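Local coordinates for protein phage integrase (Pectobacterium atrosepticum, PDB 3JU0) that probably binds arm-type DNA sites through this N-terminal domain of a phage-family integrase, an enzyme of DNA integration and recombination, at residues A58-D63 against K90-K95; S6-A11 against K36-S41. All blocks are in the same frame, centred on the assembly; numbering follows the deposited sequence.

Contact 1 (A58-D63 against K90-K95); sequences AVSLAD and KTIQEK
Two capping boxes meet here, one starting helix 61-76 and the other starting the short helix 92-95, and D63 of the first box reaches across to the second through T91 and I92. Its carboxylate divides the work between its two oxygens. OD2 takes the backbone N-H of S60 at 2.9 Å on the anti side, while S60 OG accepts from D63 N; serine suits an N-cap because its short hydroxyl reaches forward to an amide of the first turn that has no earlier carbonyl in the helix to bind. OD1, the other oxygen, receives I92 N at 2.8 Å on its syn side, 19° out of the carboxylate plane. With CG turned beside the backbone N (chi1 -65°), D63 can serve its own helix start and the neighbouring one together. A water giving a hydrogen to OD2 and accepting from Q93 N extends the grip to a second amide of helix 92-95, so the acid probably gains from the partial positive charge of both helix starts.

T91 has its CB against D63 OD2 (3.3 Å) and its methyl CG2 3.7 Å from A58 O. Its OG1 is left to cap E94 N, and E94 OE1 in turn accepts from T91 N, which lies above the carboxylate plane. Farther out, I92 CD1 rests 3.7 Å from the methyl CB of A62, an apolar touch for which a small side chain suffices. The later helix thus docks beside the first turn of helix 61-76, which follows strand 47-56 in the chain; farther along that helix, R67 touches both T91 and V59.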
loop_
_atom_site.group_PDB
_atom_site.type_symbol
_atom_site.label_atom_id
_atom_site.label_comp_id
_atom_site.label_asym_id
_atom_site.label_seq_id
_atom_site.Cartn_x
_atom_site.Cartn_y
_atom_site.Cartn_z
ATOM N N ALA A 58 -2.445 3.060 10.679
ATOM C CA ALA A 58 -3.542 2.063 10.780
ATOM C C ALA A 58 -3.104 0.742 10.164
ATOM O O ALA A 58 -3.392 -0.357 10.696
ATOM C CB ALA A 58 -4.776 2.615 10.168
ATOM N N VAL A 59 -2.361 0.862 9.075
ATOM C CA VAL A 59 -1.797 -0.249 8.328
ATOM C C VAL A 59 -0.263 -0.109 8.408
ATOM O O VAL A 59 0.327 0.840 7.931
ATOM C CB VAL A 59 -2.303 -0.162 6.870
ATOM C CG1 VAL A 59 -1.663 -1.257 6.015
ATOM C CG2 VAL A 59 -3.856 -0.208 6.816
ATOM N N SER A 60 0.374 -1.093 8.989
ATOM C CA SER A 60 1.830 -1.107 9.111
ATOM C C SER A 60 2.514 -1.527 7.818
ATOM O O SER A 60 1.850 -1.953 6.883
ATOM C CB SER A 60 2.297 -2.085 10.147
ATOM O OG SER A 60 2.054 -3.436 9.814
ATOM N N LEU A 61 3.806 -1.413 7.760
ATOM C CA LEU A 61 4.545 -1.901 6.612
ATOM C C LEU A 61 4.326 -3.402 6.369
ATOM O O LEU A 61 4.045 -3.818 5.240
ATOM C CB LEU A 61 6.051 -1.601 6.848
ATOM C CG LEU A 61 7.022 -2.191 5.810
ATOM C CD1 LEU A 61 6.771 -1.757 4.376
ATOM C CD2 LEU A 61 8.483 -1.870 6.157
ATOM N N ALA A 62 4.368 -4.182 7.428
ATOM C CA ALA A 62 4.046 -5.608 7.307
ATOM C C ALA A 62 2.637 -5.847 6.798
ATOM O O ALA A 62 2.389 -6.736 5.940
ATOM C CB ALA A 62 4.286 -6.322 8.593
ATOM N N ASP A 63 1.670 -5.118 7.345
ATOM C CA ASP A 63 0.312 -5.211 6.892
ATOM C C ASP A 63 0.169 -4.835 5.387
ATOM O O ASP A 63 -0.532 -5.489 4.613
ATOM C CB ASP A 63 -0.591 -4.270 7.664
ATOM C CG ASP A 63 -0.756 -4.562 9.137
ATOM O OD1 ASP A 63 -0.821 -5.753 9.531
ATOM O OD2 ASP A 63 -0.965 -3.512 9.886
ATOM N N LYS A 90 -7.445 -8.261 7.786
ATOM C CA LYS A 90 -7.228 -7.800 9.160
ATOM C C LYS A 90 -5.770 -7.474 9.369
ATOM O O LYS A 90 -4.853 -8.166 8.851
ATOM C CB LYS A 90 -7.670 -8.862 10.178
ATOM C CG LYS A 90 -9.130 -9.171 10.098
ATOM N N THR A 91 -5.516 -6.427 10.133
ATOM C CA THR A 91 -4.146 -6.028 10.375
ATOM C C THR A 91 -3.562 -6.786 11.552
ATOM O O THR A 91 -4.273 -7.451 12.316
ATOM C CB THR A 91 -4.024 -4.541 10.709
ATOM O OG1 THR A 91 -4.758 -4.286 11.927
ATOM C CG2 THR A 91 -4.516 -3.672 9.592
ATOM N N ILE A 92 -2.264 -6.717 11.686
ATOM C CA ILE A 92 -1.627 -7.492 12.743
ATOM C C ILE A 92 -2.190 -7.088 14.121
ATOM O O ILE A 92 -2.529 -7.969 14.965
ATOM C CB ILE A 92 -0.077 -7.388 12.680
ATOM C CG1 ILE A 92 0.497 -8.071 11.425
ATOM C CG2 ILE A 92 0.475 -7.991 13.964
ATOM C CD1 ILE A 92 1.924 -7.670 11.092
ATOM N N GLN A 93 -2.313 -5.774 14.356
ATOM C CA GLN A 93 -2.951 -5.240 15.568
ATOM C C GLN A 93 -4.412 -5.608 15.764
ATOM O O GLN A 93 -4.835 -5.852 16.902
ATOM C CB GLN A 93 -2.921 -3.726 15.584
ATOM N N GLU A 94 -5.190 -5.553 14.687
ATOM C CA GLU A 94 -6.572 -5.957 14.757
ATOM C C GLU A 94 -6.609 -7.391 15.219
ATOM O O GLU A 94 -7.487 -7.752 15.996
ATOM C CB GLU A 94 -7.265 -5.779 13.400
ATOM C CG GLU A 94 -7.656 -4.316 13.178
ATOM C CD GLU A 94 -8.111 -4.040 11.777
ATOM O OE1 GLU A 94 -8.117 -5.017 10.965
ATOM O OE2 GLU A 94 -8.451 -2.852 11.520
ATOM N N LYS A 95 -5.643 -8.202 14.770
ATOM C CA LYS A 95 -5.529 -9.608 15.196
ATOM C C LYS A 95 -5.409 -9.730 16.713
ATOM O O LYS A 95 -6.079 -10.535 17.363
ATOM C CB LYS A 95 -4.293 -10.233 14.544
ATOM C CG LYS A 95 -4.565 -10.785 13.155
ATOM C CD LYS A 95 -5.573 -9.929 12.402
HETATM O O HOH W 1 -0.981 -3.712 12.508
HETATM O O HOH W 2 -1.631 -8.068 8.229
#

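Contact 2 (S6-A11 against K36-S41)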
loop_
_atom_site.group_PDB
_atom_site.type_symbol
_atom_site.label_atom_id
_atom_site.label_comp_id
_atom_site.label_asym_id
_atom_site.label_seq_id
_atom_site.Cartn_x
_atom_site.Cartn_y
_atom_site.Cartn_z
ATOM N N SER A 6 11.267 1.906 10.558
ATOM C CA SER A 6 11.788 3.207 10.938
ATOM C C SER A 6 11.769 4.240 9.771
ATOM O O SER A 6 11.459 5.411 9.981
ATOM C CB SER A 6 13.180 3.025 11.605
ATOM O OG SER A 6 14.173 2.971 10.620
ATOM N N LYS A 7 12.105 3.852 8.529
ATOM C CA LYS A 7 12.076 4.789 7.420
ATOM C C LYS A 7 10.651 5.284 7.224
ATOM O O LYS A 7 10.418 6.447 6.969
ATOM C CB LYS A 7 12.631 4.146 6.171
ATOM C CG LYS A 7 14.163 3.794 6.275
ATOM C CD LYS A 7 14.669 3.368 4.919
ATOM N N VAL A 8 9.684 4.367 7.358
ATOM C CA VAL A 8 8.286 4.742 7.218
ATOM C C VAL A 8 7.859 5.721 8.276
ATOM O O VAL A 8 7.263 6.732 7.943
ATOM C CB VAL A 8 7.391 3.500 7.192
ATOM C CG1 VAL A 8 5.916 3.893 7.227
ATOM C CG2 VAL A 8 7.700 2.646 5.993
ATOM N N LYS A 9 8.163 5.423 9.532
ATOM C CA LYS A 9 7.777 6.273 10.662
ATOM C C LYS A 9 8.419 7.643 10.555
ATOM O O LYS A 9 7.760 8.660 10.841
ATOM C CB LYS A 9 8.187 5.593 11.973
ATOM C CG LYS A 9 7.735 6.305 13.212
ATOM C CD LYS A 9 8.237 5.542 14.420
ATOM C CE LYS A 9 7.373 5.779 15.644
ATOM N NZ LYS A 9 6.570 7.000 15.391
ATOM N N ASN A 10 9.712 7.664 10.176
ATOM C CA ASN A 10 10.469 8.888 10.242
ATOM C C ASN A 10 10.362 9.805 8.991
ATOM O O ASN A 10 10.825 10.976 9.023
ATOM C CB ASN A 10 11.913 8.543 10.540
ATOM C CG ASN A 10 12.113 7.923 11.927
ATOM O OD1 ASN A 10 11.362 8.184 12.877
ATOM N ND2 ASN A 10 13.209 7.193 12.067
ATOM N N ALA A 11 9.752 9.318 7.915
ATOM C CA ALA A 11 9.547 10.108 6.734
ATOM C C ALA A 11 8.744 11.354 7.069
ATOM O O ALA A 11 7.730 11.277 7.774
ATOM C CB ALA A 11 8.866 9.302 5.625
ATOM N N LYS A 36 0.049 9.429 5.215
ATOM C CA LYS A 36 0.956 8.428 4.595
ATOM C C LYS A 36 0.100 7.261 4.053
ATOM O O LYS A 36 -0.603 6.646 4.841
ATOM C CB LYS A 36 1.976 7.979 5.632
ATOM C CG LYS A 36 3.054 8.986 5.984
ATOM C CD LYS A 36 3.934 8.550 7.081
ATOM C CE LYS A 36 5.099 9.509 7.256
ATOM N NZ LYS A 36 5.903 9.223 8.519
ATOM N N TYR A 37 0.112 7.109 2.720
ATOM C CA TYR A 37 -0.774 6.231 2.010
ATOM C C TYR A 37 -0.020 5.071 1.408
ATOM O O TYR A 37 0.947 5.288 0.716
ATOM C CB TYR A 37 -1.529 6.951 0.847
ATOM C CG TYR A 37 -2.293 8.171 1.232
ATOM C CD1 TYR A 37 -1.674 9.395 1.355
ATOM C CD2 TYR A 37 -3.653 8.136 1.383
ATOM C CE1 TYR A 37 -2.360 10.538 1.689
ATOM C CE2 TYR A 37 -4.359 9.278 1.746
ATOM C CZ TYR A 37 -3.733 10.481 1.950
ATOM O OH TYR A 37 -4.467 11.640 2.240
ATOM N N TRP A 38 -0.487 3.845 1.620
ATOM C CA TRP A 38 0.089 2.686 0.911
ATOM C C TRP A 38 -0.626 2.520 -0.419
ATOM O O TRP A 38 -1.859 2.520 -0.492
ATOM C CB TRP A 38 -0.092 1.418 1.689
ATOM C CG TRP A 38 0.593 1.394 3.024
ATOM C CD1 TRP A 38 0.003 1.473 4.241
ATOM C CD2 TRP A 38 1.991 1.338 3.243
ATOM N NE1 TRP A 38 0.960 1.401 5.222
ATOM C CE2 TRP A 38 2.196 1.303 4.635
ATOM C CE3 TRP A 38 3.102 1.281 2.391
ATOM C CZ2 TRP A 38 3.498 1.284 5.209
ATOM C CZ3 TRP A 38 4.389 1.218 2.986
ATOM C CH2 TRP A 38 4.548 1.195 4.363
ATOM N N ARG A 39 0.175 2.349 -1.453
ATOM C CA ARG A 39 -0.337 2.213 -2.830
ATOM C C ARG A 39 0.361 1.108 -3.572
ATOM O O ARG A 39 1.569 0.922 -3.416
ATOM C CB ARG A 39 -0.130 3.500 -3.625
ATOM C CG ARG A 39 -0.984 4.657 -3.203
ATOM C CD ARG A 39 -1.556 4.580 -1.941
ATOM N NE ARG A 39 -2.803 5.340 -2.015
ATOM C CZ ARG A 39 -3.808 5.300 -1.148
ATOM N NH1 ARG A 39 -3.898 4.467 0.007
ATOM N NH2 ARG A 39 -4.741 6.123 -1.476
ATOM N N LEU A 40 -0.392 0.461 -4.448
ATOM C CA LEU A 40 0.182 -0.565 -5.331
ATOM C C LEU A 40 -0.065 -0.177 -6.795
ATOM O O LEU A 40 -1.224 0.019 -7.246
ATOM C CB LEU A 40 -0.452 -1.944 -5.074
ATOM C CG LEU A 40 -0.009 -3.061 -6.016
ATOM C CD1 LEU A 40 1.468 -3.355 -5.769
ATOM C CD2 LEU A 40 -0.830 -4.287 -5.845
ATOM N N SER A 41 1.005 -0.108 -7.575
ATOM C CA SER A 41 0.882 0.062 -9.020
ATOM C C SER A 41 0.769 -1.314 -9.661
ATOM O O SER A 41 1.555 -2.249 -9.334
ATOM C CB SER A 41 2.117 0.811 -9.485
ATOM O OG SER A 41 2.115 1.002 -10.892
#
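V8 sets both its methyls against the far end of the W38 indole, CG2 at 3.8 Å from CH2 and CG1 at 4.1 Å from CZ2. The two side chains come from opposite directions, valine from the helix and tryptophan from the strand, and CG2 meets the ring obliquely. A beta-branched residue suits this place, since it offers two methyls close to the helix backbone while the long indole reaches out from the strand to meet them.

K36, two residues before W38 on the same strand, reaches the same helix. Extended beyond CG, with chi2 to chi4 all near 180°, it carries NZ to the C-terminal end of helix 5-10, where NZ gives hydrogen bonds to V8 O (2.9 Å) and A11 O (2.8 Å), both in the carbonyl plane. In this arm-type domain the four-stranded antiparallel sheet has helix 5-10 packed near strand 36-44, the segment axes 10.9 Å apart at 135°. The positive ammonium sits at the carbonyl end of the helix, where it probably complements the helix dipole. A11, whose small CB lies 4.1 Å from K36 CE, also touches Y18 and L20 of strand 18-23, while V8 and W38 both pack on L28 of strand 26-30.

How the contacts relate
W38 joins the two contacts. Part of contact 2, it also reaches contact 1: its NE1 lies 2.8 Å from V59 O, a probable hydrogen bond, and its CZ2 packs 3.6 Å from L61 CA. The centres of the contacts are about 14 Å apart. Along the chain they follow in series, 6-11 with 36-41 being complete before 58-63 with 90-95 begins. Contact 2 ties helix 5-10 to the sheet, whereas contact 1 ties the C-terminal helix 92-95 to the start of helix 61-76, so W38 on strand 36-44 touches both helix 5-10 and the start of helix 61-76, while 92-95 joins through D63.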